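Local coordinates for protein Cag-Z (Helicobacter pylori, PDB 1S2X) that is of unknown function but is encoded in the cag pathogenicity island, which specifies a type IV secretion system, at residues N82-S87 / D117-F122. The protein carries 1 engineered substitution. Residues are numbered along the deposited sequence; the frame is centred on the assembly and turned at random.
Sequences NLVLAS and DNFNNF
S87 touches the edges of two rings, those of F119 and F122, with different atoms: CB meets the edge of F119, 3.7 Å from CD2, while OG meets the edge of F122, 3.2 Å from CE1. The pair is a worked example of asymmetric helix packing, in which one helix supplies two phenylalanines and the other a leucine, a valine and a serine. The other partners of the rings, V84 and L83, lie three and four residues before S87, about one turn earlier in the same helix. F119 brings CE2 to 3.5 Å from the backbone O of V84, which lies in the plane of the ring at its edge, and CZ touches V84 CG1 more loosely. F122 packs CZ against L83 CD1 at 3.8 Å, with the methyl approaching the ring obliquely. With CG anti to the backbone N (chi1 169° in F119, 168° in F122), both rings extend toward helix 74-101.

Behind this first shell, the serine hydroxyl is tied to its own helix. S87 OG donates to L83 O at 3.0 Å, from above the carbonyl plane, and S87 N reaches the same oxygen from the opposite face. S87 is buried, and this bond within its own helix gives its hydroxyl a partner while OG still borders F122.

The axes of the two segments approach to 10.6 Å at 172°, so helices 74-101 and 105-135 run antiparallel here in this all-helical protein. Helix 161-183 packs beside F119 and V84 through K178, with L182 also touching F119, whereas I20 and L21 of helix 14-23 touch S87 and F122 respectively.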
loop_
_atom_site.group_PDB
_atom_site.type_symbol
_atom_site.label_atom_id
_atom_site.label_comp_id
_atom_site.label_asym_id
_atom_site.label_seq_id
_atom_site.Cartn_x
_atom_site.Cartn_y
_atom_site.Cartn_z
ATOM N N ASN A 82 7.659 1.828 6.530
ATOM C CA ASN A 82 8.908 2.543 6.328
ATOM C C ASN A 82 8.698 3.842 5.553
ATOM O O ASN A 82 9.193 4.899 5.925
ATOM C CB ASN A 82 9.904 1.682 5.558
ATOM C CG ASN A 82 10.278 0.435 6.339
ATOM O OD1 ASN A 82 9.832 0.272 7.477
ATOM N ND2 ASN A 82 11.082 -0.424 5.720
ATOM N N LEU A 83 7.958 3.737 4.452
ATOM C CA LEU A 83 7.636 4.878 3.616
ATOM C C LEU A 83 6.871 5.949 4.373
ATOM O O LEU A 83 7.180 7.135 4.312
ATOM C CB LEU A 83 6.774 4.431 2.415
ATOM C CG LEU A 83 6.345 5.600 1.518
ATOM C CD1 LEU A 83 7.020 5.481 0.163
ATOM C CD2 LEU A 83 4.834 5.656 1.386
ATOM N N VAL A 84 5.830 5.521 5.085
ATOM C CA VAL A 84 5.004 6.454 5.842
ATOM C C VAL A 84 5.827 7.181 6.904
ATOM O O VAL A 84 5.664 8.393 7.070
ATOM C CB VAL A 84 3.814 5.745 6.503
ATOM C CG1 VAL A 84 3.112 6.644 7.519
ATOM C CG2 VAL A 84 2.846 5.288 5.419
ATOM N N LEU A 85 6.679 6.422 7.586
ATOM C CA LEU A 85 7.521 6.973 8.638
ATOM C C LEU A 85 8.474 8.014 8.056
ATOM O O LEU A 85 8.567 9.135 8.563
ATOM C CB LEU A 85 8.274 5.853 9.349
ATOM C CG LEU A 85 9.115 6.263 10.562
ATOM C CD1 LEU A 85 8.244 6.850 11.661
ATOM C CD2 LEU A 85 9.912 5.077 11.077
ATOM N N ALA A 86 9.157 7.605 6.994
ATOM C CA ALA A 86 10.161 8.409 6.324
ATOM C C ALA A 86 9.564 9.718 5.789
ATOM O O ALA A 86 10.280 10.721 5.823
ATOM C CB ALA A 86 10.834 7.675 5.175
ATOM N N SER A 87 8.331 9.662 5.332
ATOM C CA SER A 87 7.548 10.774 4.819
ATOM C C SER A 87 7.179 11.722 5.962
ATOM O O SER A 87 7.234 12.942 5.825
ATOM C CB SER A 87 6.282 10.273 4.115
ATOM O OG SER A 87 6.556 9.696 2.849
ATOM N N ASP A 117 -0.874 18.024 3.270
ATOM C CA ASP A 117 -1.719 17.581 2.172
ATOM C C ASP A 117 -0.922 16.707 1.202
ATOM O O ASP A 117 -1.471 15.788 0.604
ATOM C CB ASP A 117 -2.312 18.735 1.375
ATOM C CG ASP A 117 -3.446 19.480 2.037
ATOM O OD1 ASP A 117 -4.079 18.969 2.981
ATOM O OD2 ASP A 117 -3.725 20.609 1.590
ATOM N N ASN A 118 0.369 16.998 1.043
ATOM C CA ASN A 118 1.160 16.168 0.144
ATOM C C ASN A 118 1.591 14.886 0.854
ATOM O O ASN A 118 1.834 13.873 0.192
ATOM C CB ASN A 118 2.377 16.926 -0.389
ATOM C CG ASN A 118 1.982 17.978 -1.405
ATOM O OD1 ASN A 118 0.871 17.946 -1.944
ATOM N ND2 ASN A 118 2.892 18.911 -1.670
ATOM N N PHE A 119 1.684 14.957 2.179
ATOM C CA PHE A 119 1.954 13.773 2.996
ATOM C C PHE A 119 0.741 12.846 2.898
ATOM O O PHE A 119 0.863 11.648 2.648
ATOM C CB PHE A 119 2.268 14.108 4.452
ATOM C CG PHE A 119 2.289 12.922 5.403
ATOM C CD1 PHE A 119 1.174 12.575 6.151
ATOM C CD2 PHE A 119 3.424 12.150 5.546
ATOM C CE1 PHE A 119 1.180 11.485 7.004
ATOM C CE2 PHE A 119 3.442 11.044 6.386
ATOM C CZ PHE A 119 2.317 10.704 7.106
ATOM N N ASN A 120 -0.442 13.427 3.099
ATOM C CA ASN A 120 -1.641 12.603 3.079
ATOM C C ASN A 120 -1.787 11.888 1.731
ATOM O O ASN A 120 -2.154 10.716 1.703
ATOM C CB ASN A 120 -2.902 13.420 3.348
ATOM C CG ASN A 120 -4.084 12.519 3.677
ATOM O OD1 ASN A 120 -3.928 11.549 4.420
ATOM N ND2 ASN A 120 -5.267 12.811 3.149
ATOM N N ASN A 121 -1.506 12.600 0.651
ATOM C CA ASN A 121 -1.738 12.132 -0.706
ATOM C C ASN A 121 -0.669 11.194 -1.223
ATOM O O ASN A 121 -0.947 10.200 -1.917
ATOM C CB ASN A 121 -1.867 13.358 -1.636
ATOM C CG ASN A 121 -3.227 14.000 -1.379
ATOM O OD1 ASN A 121 -3.431 15.178 -1.634
ATOM N ND2 ASN A 121 -4.143 13.190 -0.863
ATOM N N PHE A 122 0.582 11.508 -0.883
ATOM C CA PHE A 122 1.661 10.631 -1.334
ATOM C C PHE A 122 1.582 9.282 -0.632
ATOM O O PHE A 122 1.784 8.228 -1.239
ATOM C CB PHE A 122 2.984 11.332 -1.076
ATOM C CG PHE A 122 4.228 10.475 -1.224
ATOM C CD1 PHE A 122 4.859 9.954 -0.113
ATOM C CD2 PHE A 122 4.763 10.196 -2.469
ATOM C CE1 PHE A 122 5.992 9.174 -0.244
ATOM C CE2 PHE A 122 5.904 9.431 -2.604
ATOM C CZ PHE A 122 6.534 8.922 -1.485
#